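Local coordinates for protein glucosamine--fructose-6-phosphate aminotransferase [isomerizing] (Francisella tularensis subsp. tularensis, PDB 3TBF) that probably converts fructose-6-phosphate to glucosamine-6-phosphate with ammonia drawn from glutamine, this fragment being its C-terminal, isomerase-type half, at residues Y19-A24 against A166-L171; A173-T178 against H332-P337; T215-I220 against L344-Y349; E287-T292 against K312-R317; L326-G331 against V338-P343. One frame throughout, in Å; residues are numbered along the deposited sequence. Where two conformers were deposited one is given.

Interaction 1: residues Y19-A24 against A166-L171; sequences YEQPEA and AFTTQL
Gln21 and Thr168 make the one polar link between helix 21-30 and helix 165-184. Thr168 OG1 donates to Gln21 OE1 over 2.8 Å. The approach to the amide oxygen is bent, with a C=O...donor angle of 118°, and the donor is tilted out of the carbonyl plane. Extended beyond CG (chi2 176°), the glutamine carries its amide across to helix 165-184, where it crosses the threonine side chain at about a right angle. Thr168 CG2 also touches the amide oxygen, 3.2 Å from Gln21 OE1, beside the hydroxyl that binds it. The rest of the amide is held as well: Gln21 NE2 bonds to Ile18 O and to Gln345 OE1 on helix 335-355, and together these bonds fix the rotation of the group in a buried place.

The apolar part is small. One turn along helix 21-30, Ala24 CB meets Thr169 CG2 at 3.7 Å. The Thr169 hydroxyl plays no part across the contact, because it turns back to Lys165 O within its own helix; that places the methyl, anti to the carbonyl carbon, on the side of Ala24.

At the margin Glu20 forms a salt bridge with Lys165. Helix 335-355 packs on both Gln21 and Thr168. The arrangement is plain helix-helix packing, joining the N-terminal helical segment to helix 165-184, most of which falls in the first SIS region, whose core is a five-stranded parallel sheet wrapped in helices.

Interaction 2: residues A173-T178 against H332-P337; sequences ALAIFT and HDFSAP
With chi1 at -76°, Phe334 CG stands beside its backbone N and anti to the carbonyl carbon, which sends the ring from the turn before helix 335-355 toward helix 165-184, where Ala175 and Thr178 receive it. The closest approach is Ala175 CB to Phe334 CD1, 3.7 Å, with CE1 of the same ring at 4.2 Å from that methyl; the methyl comes in obliquely. Thr178 CG2 sits at the ring edge, near its plane, 4.3 Å from Phe334 CZ. Thr178 has chi1 -67°, which turns its hydroxyl back along its own helix, and Thr178 OG1 donates to Leu174 O at 3.0 Å. That carbonyl also takes the backbone N of Thr178, the two donors arriving from opposite faces of its plane, so the buried hydroxyl is satisfied while the methyl is left for the phenyl group. The backbone N atoms of Phe334 and Ser335 both bond to Glu199 OE2, which steadies the turn carrying the ring. Around it, Trp75 and Tyr79 of helix 63-80 meet the Phe334 ring, and Leu200 of helix 190-201 touches both Phe334 and Ala175. The phenyl group thus sits among helices 63-80, 165-184 and 190-201, just ahead of helix 335-355.

Interaction 3: residues T215-I220 against L344-Y349; sequences TEIDQI and LQLLSY
Ile217 lays its two branches over the backbone and side chains of Leu346 and Leu347, in a helix-helix contact that sets helix 214-221 on helix 335-355, the long C-terminal helix of the second SIS domain. The backbones come close here, with the CA atoms of Ile217 and Leu347 6.0 Å apart. The CG2 methyl makes the closest approach: it stands anti to the backbone N of its own residue and reaches the main chain of its partner, 3.6 Å from Leu347 CA and 3.7 Å from Leu347 N. The other branch, extended through CG1 (chi2 156°), takes CD1 toward Leu346, whose side chain it crosses at about a right angle; Ile217 CD1 lies 4.0 Å from Leu346 CB.

Leu347 adds a flank. Its CB does not aim straight at the opposing helix, but chi1 of -175° brings its end round, with Leu347 CD1 4.0 Å from Ile217 CG2.

Leu326 on strand 324-328 packs on Ile217 and Ile220 from the sheet side, and Ile18 of helix 13-19 touches Leu346. The isoleucine thus meets both the last strand of the second sheet and the final long helix. Behind the packing face, Ser348 OG donates to Gln345 O at 3.0 Å, sharing that carbonyl with Tyr349 N, which reaches it from the same face of its plane.

Interaction 4: residues E287-T292 against K312-R317; sequences ELLDKT and KAVKER
Leu289 carries the whole contact from its side, its isobutyl group set against Val314 and the guanidinium of Arg317. Both segments belong to the second SIS domain, an alpha-beta fold around a parallel sheet: Leu289 opens helix 289-301, which follows strand 278-283, while 312-317 is the link leaving strand 305-311 on its way to strand 324-328.

The close-packed part is apolar and buried. Leu289 CG stands anti to the backbone N (chi1 174°), carrying the branched end across to Val314, and the two side chains run alongside one another, pointing oppositely. Leu289 CD2 lies 3.8 Å from Val314 CG1, while Leu289 CD1 lies 4.1 Å from Val314 CB. Asn285 packs against Val314 from the loop after strand 278-283.

Toward solvent the contact changes character. Arg317 is exposed, and its chain, bent at chi3 (-82°), lies at about a right angle to the leucine. Leu289 CD2 rests over one face of the guanidinium, off its centre, 3.7 Å from Arg317 NH1. Asp290 is on this outer side too, but Asp290 OD1 and Arg317 NH1 remain 5.9 Å apart, too far for a salt bridge, though their opposite charges may attract weakly.

A bond within the link helps hold the flat group in this pose: Arg317 NH2 donates at 2.8 Å to Ala313 O, which lies at the guanidinium edge, with the donor in the carbonyl plane and an N-H...acceptor angle of 146°.

Interaction 5: residues L326-G331 against V338-P343; sequences LELDAG and VVFTIP
Leu328 and Ala330 press on Val339 and Phe340 of the helix that follows them in the chain. Leu328 CD1 meets Val339 CG1 at 3.4 Å, a tight carbon pair. The second methyl, Leu328 CD2, turns to the phenyl ring and comes within 3.7 Å of Phe340 CE1. From another part of the same ring Ala330 CB reaches Phe340 CE2 at 3.4 Å, so the ring is touched by both residues, each obliquely. Pro343 CG is a looser neighbour, 4.4 Å from Leu328 CD1.

Torsions place these groups: Leu328 CG lies between its own backbone N and carbonyl carbon (chi1 62°), while Val339 CG1, anti to the backbone N, faces Leu328 and the carbonyl O of Asp329.

One shell out, the turn is held by polar bonds. Ala330 N donates to Asp311 OD2, and Ala330 O accepts from Ser335 OG. Leu328 pairs by backbone bonds with Val310 and Lys312, fixing it at the edge of the five-stranded parallel sheet. Helix 335-355 runs back roughly antiparallel to strand 324-328 (149° between the short segments), with helix 203-211 against Val339 and helix 165-184 against Val338.

Overall arrangement
Helix 335-355 ties most of the set together: interactions 2, 5 and 3 follow one another along it, while interactions 1 and 2 share helix 165-184, their centres about 12 Å apart. Interaction 1 reaches the same long helix by touching interactions 3 and 5. Interaction 4 lies farther out, its centre about 26 Å from that of interaction 1, but it touches interaction 5 at the edge of the second sheet. Along the chain, interaction 1 closes before all the others open; interaction 4 falls within the spans of interactions 2 and 3, and interaction 5 within that of interaction 3. The last helix thus joins the two SIS domains of this isomerase-type half.

Interaction 1: residues Y19-A24 against A166-L171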
# COMPACT_ATOMS: atom_id res chain seq x y z
N TYR A 19 26.78 1.65 -10.09
CA TYR A 19 28.01 2.40 -9.83
C TYR A 19 28.05 3.79 -10.41
O TYR A 19 28.94 4.51 -10.06
CB TYR A 19 29.26 1.65 -10.27
CG TYR A 19 29.73 0.69 -9.22
CD1 TYR A 19 29.15 -0.55 -9.08
CD2 TYR A 19 30.76 1.03 -8.37
CE1 TYR A 19 29.60 -1.44 -8.12
CE2 TYR A 19 31.23 0.14 -7.42
CZ TYR A 19 30.64 -1.11 -7.31
OH TYR A 19 31.05 -2.00 -6.33
N GLU A 20 27.08 4.17 -11.24
CA GLU A 20 26.99 5.56 -11.71
C GLU A 20 26.24 6.44 -10.73
O GLU A 20 26.11 7.64 -10.91
CB GLU A 20 26.21 5.61 -13.00
CG GLU A 20 26.95 5.25 -14.26
CD GLU A 20 26.08 5.49 -15.51
OE1 GLU A 20 25.22 4.64 -15.86
OE2 GLU A 20 26.24 6.56 -16.14
N GLN A 21 25.70 5.88 -9.66
CA GLN A 21 24.78 6.64 -8.83
C GLN A 21 25.40 7.81 -8.14
O GLN A 21 24.80 8.83 -7.99
CB GLN A 21 24.04 5.71 -7.85
CG GLN A 21 22.98 4.92 -8.57
CD GLN A 21 22.29 3.96 -7.71
OE1 GLN A 21 21.05 4.04 -7.49
NE2 GLN A 21 23.03 2.96 -7.28
N PRO A 22 26.63 7.68 -7.69
CA PRO A 22 27.25 8.88 -7.10
C PRO A 22 27.36 10.06 -8.06
O PRO A 22 27.08 11.17 -7.68
CB PRO A 22 28.65 8.38 -6.71
CG PRO A 22 28.41 6.97 -6.42
CD PRO A 22 27.49 6.51 -7.54
N GLU A 23 27.74 9.81 -9.30
CA GLU A 23 27.75 10.84 -10.35
C GLU A 23 26.30 11.32 -10.62
O GLU A 23 26.00 12.51 -10.61
CB GLU A 23 28.40 10.25 -11.62
CG GLU A 23 28.62 11.22 -12.77
CD GLU A 23 28.94 10.53 -14.13
OE1 GLU A 23 29.33 9.32 -14.10
OE2 GLU A 23 28.78 11.20 -15.21
N ALA A 24 25.40 10.38 -10.80
CA ALA A 24 24.02 10.72 -11.14
C ALA A 24 23.34 11.55 -10.06
O ALA A 24 22.67 12.55 -10.33
CB ALA A 24 23.21 9.46 -11.39
N ALA A 166 17.70 5.62 -11.73
CA ALA A 166 16.46 6.38 -11.91
C ALA A 166 15.71 6.53 -10.58
O ALA A 166 15.05 7.53 -10.37
CB ALA A 166 15.58 5.71 -12.89
N PHE A 167 15.80 5.54 -9.70
CA PHE A 167 15.14 5.62 -8.44
C PHE A 167 15.82 6.59 -7.48
O PHE A 167 15.16 7.43 -6.88
CB PHE A 167 15.07 4.26 -7.79
CG PHE A 167 14.46 4.27 -6.42
CD1 PHE A 167 13.11 4.42 -6.26
CD2 PHE A 167 15.24 4.12 -5.31
CE1 PHE A 167 12.54 4.40 -4.96
CE2 PHE A 167 14.71 4.09 -4.03
CZ PHE A 167 13.37 4.27 -3.84
N THR A 168 17.14 6.47 -7.33
CA THR A 168 17.85 7.34 -6.44
C THR A 168 17.82 8.80 -6.88
O THR A 168 17.65 9.66 -6.03
CB THR A 168 19.26 6.85 -6.19
OG1 THR A 168 19.91 6.59 -7.44
CG2 THR A 168 19.22 5.59 -5.31
N THR A 169 17.94 9.06 -8.18
CA THR A 169 17.80 10.40 -8.69
C THR A 169 16.39 10.95 -8.58
O THR A 169 16.20 12.17 -8.41
CB THR A 169 18.29 10.56 -10.15
OG1 THR A 169 17.51 9.76 -11.03
CG2 THR A 169 19.75 10.16 -10.27
N GLN A 170 15.38 10.07 -8.66
CA GLN A 170 14.02 10.56 -8.38
C GLN A 170 13.87 10.96 -6.94
O GLN A 170 13.32 12.01 -6.64
CB GLN A 170 12.96 9.57 -8.80
CG GLN A 170 12.82 9.46 -10.31
CD GLN A 170 12.11 8.17 -10.71
OE1 GLN A 170 11.67 7.41 -9.86
NE2 GLN A 170 11.95 7.96 -12.01
N LEU A 171 14.41 10.17 -6.03
CA LEU A 171 14.46 10.56 -4.62
C LEU A 171 15.16 11.90 -4.43
O LEU A 171 14.66 12.78 -3.79
CB LEU A 171 15.18 9.51 -3.81
CG LEU A 171 14.45 8.38 -3.02
CD1 LEU A 171 12.97 8.31 -3.17
CD2 LEU A 171 15.09 7.04 -3.29

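Interaction 2: residues A173-T178 against H332-P337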
# COMPACT_ATOMS: atom_id res chain seq x y z
N ALA A 173 15.63 14.35 -6.57
CA ALA A 173 14.81 15.43 -7.11
C ALA A 173 13.69 15.78 -6.14
O ALA A 173 13.35 16.96 -5.96
CB ALA A 173 14.27 15.06 -8.48
N LEU A 174 13.05 14.76 -5.56
CA LEU A 174 11.92 15.00 -4.66
C LEU A 174 12.37 15.70 -3.39
O LEU A 174 11.62 16.50 -2.87
CB LEU A 174 11.18 13.70 -4.34
CG LEU A 174 10.24 13.17 -5.45
CD1 LEU A 174 10.01 11.64 -5.37
CD2 LEU A 174 8.92 13.89 -5.46
N ALA A 175 13.58 15.40 -2.90
CA ALA A 175 14.17 16.10 -1.75
C ALA A 175 14.41 17.56 -2.05
O ALA A 175 14.18 18.40 -1.19
CB ALA A 175 15.52 15.50 -1.33
N ILE A 176 14.90 17.85 -3.24
CA ILE A 176 15.15 19.22 -3.65
C ILE A 176 13.83 20.00 -3.75
O ILE A 176 13.72 21.07 -3.22
CB ILE A 176 15.91 19.27 -5.00
CG1 ILE A 176 17.35 18.86 -4.79
CG2 ILE A 176 15.81 20.66 -5.67
CD1 ILE A 176 18.01 18.45 -6.10
N PHE A 177 12.86 19.44 -4.45
CA PHE A 177 11.49 19.94 -4.47
C PHE A 177 10.92 20.19 -3.05
O PHE A 177 10.33 21.23 -2.79
CB PHE A 177 10.60 18.94 -5.24
CG PHE A 177 9.14 19.23 -5.15
CD1 PHE A 177 8.62 20.34 -5.74
CD2 PHE A 177 8.29 18.38 -4.48
CE1 PHE A 177 7.27 20.63 -5.66
CE2 PHE A 177 6.94 18.66 -4.40
CZ PHE A 177 6.43 19.79 -5.01
N THR A 178 11.13 19.26 -2.13
CA THR A 178 10.68 19.50 -0.76
C THR A 178 11.27 20.78 -0.23
O THR A 178 10.53 21.57 0.34
CB THR A 178 11.07 18.36 0.18
OG1 THR A 178 10.34 17.21 -0.20
CG2 THR A 178 10.73 18.66 1.59
N HIS A 332 21.15 11.27 7.55
CA HIS A 332 19.89 11.58 8.20
C HIS A 332 18.66 11.40 7.28
O HIS A 332 18.65 10.51 6.42
CB HIS A 332 19.99 12.98 8.84
CG HIS A 332 21.12 13.11 9.81
ND1 HIS A 332 21.28 12.27 10.88
CD2 HIS A 332 22.16 13.98 9.85
CE1 HIS A 332 22.37 12.62 11.55
NE2 HIS A 332 22.92 13.65 10.94
N ASP A 333 17.62 12.20 7.44
CA ASP A 333 16.35 11.90 6.77
C ASP A 333 16.43 11.97 5.28
O ASP A 333 15.69 11.29 4.58
CB ASP A 333 15.25 12.87 7.20
CG ASP A 333 14.64 12.52 8.57
OD1 ASP A 333 15.03 11.47 9.19
OD2 ASP A 333 13.72 13.32 8.96
N PHE A 334 17.27 12.85 4.79
CA PHE A 334 17.28 13.06 3.36
C PHE A 334 18.24 12.07 2.70
O PHE A 334 17.91 11.47 1.65
CB PHE A 334 17.58 14.49 3.00
CG PHE A 334 16.44 15.42 3.22
CD1 PHE A 334 15.34 15.38 2.41
CD2 PHE A 334 16.47 16.37 4.20
CE1 PHE A 334 14.26 16.27 2.58
CE2 PHE A 334 15.43 17.26 4.35
CZ PHE A 334 14.32 17.20 3.53
N SER A 335 19.39 11.85 3.33
CA SER A 335 20.38 10.99 2.73
C SER A 335 20.12 9.53 2.92
O SER A 335 20.34 8.74 2.02
CB SER A 335 21.81 11.37 3.22
OG SER A 335 21.99 11.21 4.62
N ALA A 336 19.62 9.14 4.08
CA ALA A 336 19.61 7.73 4.45
C ALA A 336 18.73 6.91 3.56
O ALA A 336 19.09 5.81 3.18
CB ALA A 336 19.29 7.51 5.95
N PRO A 337 17.57 7.43 3.15
CA PRO A 337 16.76 6.61 2.24
C PRO A 337 17.46 6.24 0.92
O PRO A 337 17.31 5.11 0.42
CB PRO A 337 15.55 7.51 1.95
CG PRO A 337 15.43 8.32 3.28
CD PRO A 337 16.87 8.66 3.58

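Interaction 3: residues T215-I220 against L344-Y349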
# COMPACT_ATOMS: atom_id res chain seq x y z
N THR A 215 31.39 -6.48 -2.23
CA THR A 215 32.05 -7.76 -2.02
C THR A 215 31.38 -8.56 -0.91
O THR A 215 31.07 -9.75 -1.11
CB THR A 215 33.58 -7.54 -1.76
OG1 THR A 215 34.19 -7.03 -2.97
CG2 THR A 215 34.29 -8.81 -1.30
N GLU A 216 31.12 -7.95 0.25
CA GLU A 216 30.40 -8.66 1.33
C GLU A 216 28.98 -9.09 0.90
O GLU A 216 28.52 -10.18 1.30
CB GLU A 216 30.27 -7.79 2.56
CG GLU A 216 31.34 -8.04 3.62
CD GLU A 216 31.93 -6.79 4.26
OE1 GLU A 216 31.66 -5.62 3.85
OE2 GLU A 216 32.72 -7.01 5.20
N ILE A 217 28.31 -8.25 0.11
CA ILE A 217 26.96 -8.62 -0.34
C ILE A 217 27.02 -9.79 -1.32
O ILE A 217 26.15 -10.68 -1.27
CB ILE A 217 26.18 -7.46 -0.92
CG1 ILE A 217 25.86 -6.46 0.20
CG2 ILE A 217 24.92 -7.93 -1.56
CD1 ILE A 217 25.63 -5.07 -0.30
N ASP A 218 28.07 -9.83 -2.13
CA ASP A 218 28.31 -10.99 -2.97
C ASP A 218 28.40 -12.26 -2.15
O ASP A 218 27.69 -13.20 -2.42
CB ASP A 218 29.57 -10.81 -3.82
CG ASP A 218 29.65 -11.81 -4.95
OD1 ASP A 218 28.78 -12.68 -5.03
OD2 ASP A 218 30.59 -11.72 -5.77
N GLN A 219 29.26 -12.29 -1.13
CA GLN A 219 29.39 -13.44 -0.24
C GLN A 219 28.05 -13.87 0.39
O GLN A 219 27.73 -15.03 0.37
CB GLN A 219 30.34 -13.14 0.90
CG GLN A 219 31.81 -12.99 0.53
CD GLN A 219 32.64 -12.30 1.66
OE1 GLN A 219 32.23 -12.32 2.84
NE2 GLN A 219 33.78 -11.68 1.30
N ILE A 220 27.30 -12.92 0.95
CA ILE A 220 25.98 -13.15 1.54
C ILE A 220 24.94 -13.77 0.57
O ILE A 220 24.16 -14.66 0.91
CB ILE A 220 25.38 -11.80 1.95
CG1 ILE A 220 26.04 -11.26 3.21
CG2 ILE A 220 23.91 -11.91 2.21
CD1 ILE A 220 25.38 -9.92 3.63
N LEU A 344 20.56 -2.76 -1.21
CA LEU A 344 19.46 -3.55 -1.61
C LEU A 344 19.56 -3.76 -3.12
O LEU A 344 19.21 -4.82 -3.64
CB LEU A 344 18.17 -2.87 -1.19
CG LEU A 344 18.00 -2.56 0.31
CD1 LEU A 344 16.57 -2.04 0.63
CD2 LEU A 344 18.30 -3.79 1.16
N GLN A 345 20.08 -2.79 -3.84
CA GLN A 345 20.22 -2.98 -5.30
C GLN A 345 21.30 -4.00 -5.52
O GLN A 345 21.16 -4.85 -6.39
CB GLN A 345 20.60 -1.72 -6.03
CG GLN A 345 19.69 -0.59 -5.82
CD GLN A 345 20.27 0.72 -6.28
OE1 GLN A 345 21.47 1.00 -6.13
NE2 GLN A 345 19.41 1.54 -6.88
N LEU A 346 22.39 -3.92 -4.75
CA LEU A 346 23.50 -4.85 -4.92
C LEU A 346 23.08 -6.27 -4.55
O LEU A 346 23.48 -7.25 -5.20
CB LEU A 346 24.68 -4.41 -4.09
CG LEU A 346 25.50 -3.20 -4.60
CD1 LEU A 346 26.66 -2.80 -3.66
CD2 LEU A 346 26.09 -3.46 -5.94
N LEU A 347 22.23 -6.39 -3.57
CA LEU A 347 21.74 -7.66 -3.15
C LEU A 347 21.00 -8.28 -4.27
O LEU A 347 21.15 -9.48 -4.55
CB LEU A 347 20.82 -7.52 -1.96
CG LEU A 347 20.31 -8.86 -1.35
CD1 LEU A 347 21.45 -9.82 -0.95
CD2 LEU A 347 19.36 -8.63 -0.17
N SER A 348 20.16 -7.50 -4.91
CA SER A 348 19.32 -8.07 -5.93
C SER A 348 20.15 -8.42 -7.14
O SER A 348 19.86 -9.41 -7.81
CB SER A 348 18.14 -7.15 -6.32
OG SER A 348 18.60 -6.12 -7.19
N TYR A 349 21.18 -7.64 -7.42
CA TYR A 349 22.10 -7.97 -8.50
C TYR A 349 22.78 -9.30 -8.26
O TYR A 349 22.72 -10.19 -9.08
CB TYR A 349 23.13 -6.88 -8.71
CG TYR A 349 24.21 -7.29 -9.69
CD1 TYR A 349 24.00 -7.23 -11.08
CD2 TYR A 349 25.45 -7.77 -9.23
CE1 TYR A 349 25.00 -7.62 -11.99
CE2 TYR A 349 26.45 -8.18 -10.13
CZ TYR A 349 26.22 -8.10 -11.51
OH TYR A 349 27.21 -8.51 -12.35

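Interaction 4: residues E287-T292 against K312-R317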
# COMPACT_ATOMS: atom_id res chain seq x y z
N GLU A 287 14.51 8.05 15.40
CA GLU A 287 13.68 7.99 16.62
C GLU A 287 13.10 6.60 16.91
O GLU A 287 12.74 6.35 18.04
CB GLU A 287 12.51 8.99 16.55
CG GLU A 287 12.92 10.43 16.26
CD GLU A 287 13.14 10.70 14.75
OE1 GLU A 287 12.17 10.52 13.95
OE2 GLU A 287 14.30 11.08 14.36
N LEU A 288 13.04 5.71 15.93
CA LEU A 288 12.23 4.48 16.04
C LEU A 288 13.03 3.20 16.19
O LEU A 288 12.55 2.10 15.91
CB LEU A 288 11.33 4.37 14.82
CG LEU A 288 10.57 5.66 14.48
CD1 LEU A 288 9.91 5.59 13.08
CD2 LEU A 288 9.54 5.97 15.60
N LEU A 289 14.27 3.36 16.65
CA LEU A 289 15.20 2.27 16.71
C LEU A 289 14.67 1.22 17.62
O LEU A 289 14.57 0.04 17.25
CB LEU A 289 16.56 2.78 17.20
CG LEU A 289 17.63 1.72 17.45
CD1 LEU A 289 17.93 0.86 16.19
CD2 LEU A 289 18.89 2.46 18.02
N ASP A 290 14.28 1.65 18.82
CA ASP A 290 13.81 0.71 19.83
C ASP A 290 12.56 -0.05 19.37
O ASP A 290 12.44 -1.27 19.59
CB ASP A 290 13.64 1.43 21.18
CG ASP A 290 15.01 1.75 21.87
OD1 ASP A 290 16.07 1.25 21.42
OD2 ASP A 290 15.02 2.48 22.89
N LYS A 291 11.66 0.63 18.67
CA LYS A 291 10.49 -0.09 18.12
C LYS A 291 10.95 -1.16 17.11
O LYS A 291 10.43 -2.29 17.11
CB LYS A 291 9.50 0.81 17.37
CG LYS A 291 9.15 2.15 17.96
CD LYS A 291 8.38 2.05 19.22
CE LYS A 291 8.11 3.48 19.75
NZ LYS A 291 9.33 4.34 20.05
N THR A 292 11.92 -0.78 16.27
CA THR A 292 12.36 -1.64 15.19
C THR A 292 13.09 -2.87 15.73
O THR A 292 12.85 -4.00 15.30
CB THR A 292 13.22 -0.86 14.19
OG1 THR A 292 12.37 -0.05 13.35
CG2 THR A 292 14.02 -1.79 13.32
N LYS A 312 26.02 2.83 11.16
CA LYS A 312 27.13 2.57 12.10
C LYS A 312 26.81 3.06 13.51
O LYS A 312 27.14 2.39 14.46
CB LYS A 312 28.44 3.22 11.64
CG LYS A 312 29.01 2.69 10.26
CD LYS A 312 30.31 3.42 9.87
CE LYS A 312 31.40 2.49 9.26
NZ LYS A 312 32.52 3.32 8.58
N ALA A 313 26.13 4.20 13.61
CA ALA A 313 25.73 4.80 14.89
C ALA A 313 24.71 3.99 15.72
O ALA A 313 24.39 4.40 16.82
CB ALA A 313 25.20 6.23 14.68
N VAL A 314 24.22 2.86 15.22
CA VAL A 314 23.29 2.05 16.00
C VAL A 314 23.77 0.63 16.10
O VAL A 314 23.15 -0.16 16.76
CB VAL A 314 21.81 2.08 15.41
CG1 VAL A 314 21.29 3.56 15.35
CG2 VAL A 314 21.71 1.34 14.04
N LYS A 315 24.92 0.32 15.51
CA LYS A 315 25.35 -1.09 15.40
C LYS A 315 25.61 -1.79 16.72
O LYS A 315 25.41 -3.01 16.86
CB LYS A 315 26.59 -1.18 14.55
CG LYS A 315 26.81 -2.55 13.96
CD LYS A 315 27.85 -3.34 14.71
CE LYS A 315 27.70 -4.85 14.43
NZ LYS A 315 28.60 -5.34 13.36
N GLU A 316 26.06 -1.03 17.70
CA GLU A 316 26.30 -1.55 19.04
C GLU A 316 25.02 -2.01 19.69
O GLU A 316 25.02 -2.99 20.43
CB GLU A 316 26.94 -0.48 19.91
CG GLU A 316 28.32 -0.87 20.38
CD GLU A 316 29.28 -1.15 19.22
OE1 GLU A 316 29.24 -2.30 18.70
OE2 GLU A 316 30.07 -0.22 18.85
N ARG A 317 23.93 -1.31 19.41
CA ARG A 317 22.60 -1.69 19.89
C ARG A 317 21.94 -2.84 19.11
O ARG A 317 20.88 -3.32 19.49
CB ARG A 317 21.71 -0.45 19.92
CG ARG A 317 22.14 0.51 21.04
CD ARG A 317 21.53 1.89 20.93
NE ARG A 317 22.23 2.79 20.01
CZ ARG A 317 21.87 4.05 19.77
NH1 ARG A 317 20.81 4.57 20.38
NH2 ARG A 317 22.55 4.81 18.92

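Interaction 5: residues L326-G331 against V338-P343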
# COMPACT_ATOMS: atom_id res chain seq x y z
N LEU A 326 25.67 -5.83 8.20
CA LEU A 326 26.55 -4.96 7.45
C LEU A 326 26.20 -3.56 7.89
O LEU A 326 25.03 -3.23 8.04
CB LEU A 326 26.33 -5.14 5.94
CG LEU A 326 27.15 -6.29 5.33
CD1 LEU A 326 26.93 -7.56 6.13
CD2 LEU A 326 26.90 -6.60 3.83
N GLU A 327 27.21 -2.73 8.10
CA GLU A 327 27.02 -1.42 8.67
C GLU A 327 27.51 -0.37 7.72
O GLU A 327 28.41 -0.59 6.94
CB GLU A 327 27.72 -1.31 10.02
CG GLU A 327 29.20 -1.16 9.94
CD GLU A 327 29.86 -0.97 11.31
OE1 GLU A 327 29.45 -0.05 12.07
OE2 GLU A 327 30.79 -1.76 11.62
N LEU A 328 26.92 0.81 7.79
CA LEU A 328 27.32 1.86 6.93
C LEU A 328 26.91 3.19 7.51
O LEU A 328 26.02 3.25 8.32
CB LEU A 328 26.67 1.65 5.54
CG LEU A 328 25.15 1.64 5.34
CD1 LEU A 328 24.81 2.02 3.92
CD2 LEU A 328 24.62 0.28 5.61
N ASP A 329 27.55 4.27 7.08
CA ASP A 329 27.12 5.61 7.42
C ASP A 329 26.07 6.02 6.43
O ASP A 329 26.35 6.09 5.26
CB ASP A 329 28.28 6.59 7.37
CG ASP A 329 27.91 7.98 7.89
OD1 ASP A 329 26.69 8.24 8.18
OD2 ASP A 329 28.86 8.81 8.02
N ALA A 330 24.85 6.29 6.90
CA ALA A 330 23.71 6.66 6.04
C ALA A 330 23.22 8.11 6.18
O ALA A 330 22.45 8.60 5.33
CB ALA A 330 22.55 5.70 6.28
N GLY A 331 23.63 8.80 7.22
CA GLY A 331 23.31 10.20 7.35
C GLY A 331 21.95 10.30 7.97
O GLY A 331 21.59 9.48 8.78
N VAL A 338 18.20 7.18 0.36
CA VAL A 338 19.00 6.93 -0.82
C VAL A 338 20.16 5.96 -0.49
O VAL A 338 20.35 4.99 -1.20
CB VAL A 338 19.61 8.23 -1.38
CG1 VAL A 338 20.46 7.91 -2.61
CG2 VAL A 338 18.53 9.26 -1.68
N VAL A 339 20.91 6.22 0.57
CA VAL A 339 22.07 5.38 0.89
C VAL A 339 21.68 3.92 1.14
O VAL A 339 22.29 2.99 0.62
CB VAL A 339 22.88 5.95 2.02
CG1 VAL A 339 24.10 5.03 2.40
CG2 VAL A 339 23.40 7.37 1.65
N PHE A 340 20.58 3.71 1.84
CA PHE A 340 20.23 2.36 2.21
C PHE A 340 19.70 1.62 1.00
O PHE A 340 19.63 0.39 1.07
CB PHE A 340 19.22 2.36 3.31
CG PHE A 340 19.80 2.44 4.65
CD1 PHE A 340 20.67 1.44 5.09
CD2 PHE A 340 19.47 3.46 5.50
CE1 PHE A 340 21.20 1.48 6.35
CE2 PHE A 340 20.00 3.51 6.75
CZ PHE A 340 20.89 2.53 7.18
N THR A 341 19.28 2.34 -0.06
CA THR A 341 18.84 1.69 -1.29
C THR A 341 19.94 0.91 -1.98
O THR A 341 19.70 -0.17 -2.53
CB THR A 341 18.24 2.70 -2.32
OG1 THR A 341 17.07 3.27 -1.76
CG2 THR A 341 17.75 2.03 -3.56
N ILE A 342 21.18 1.41 -1.90
CA ILE A 342 22.26 0.84 -2.65
C ILE A 342 22.54 -0.65 -2.32
O ILE A 342 22.67 -1.45 -3.22
CB ILE A 342 23.52 1.67 -2.45
CG1 ILE A 342 23.33 3.18 -2.80
CG2 ILE A 342 24.65 1.10 -3.25
CD1 ILE A 342 22.64 3.57 -4.11
N PRO A 343 22.65 -1.00 -1.04
CA PRO A 343 22.88 -2.36 -0.67
C PRO A 343 21.79 -3.27 -1.18
O PRO A 343 22.04 -4.43 -1.49
CB PRO A 343 22.80 -2.34 0.89
CG PRO A 343 22.90 -0.94 1.32
CD PRO A 343 22.83 -0.07 0.11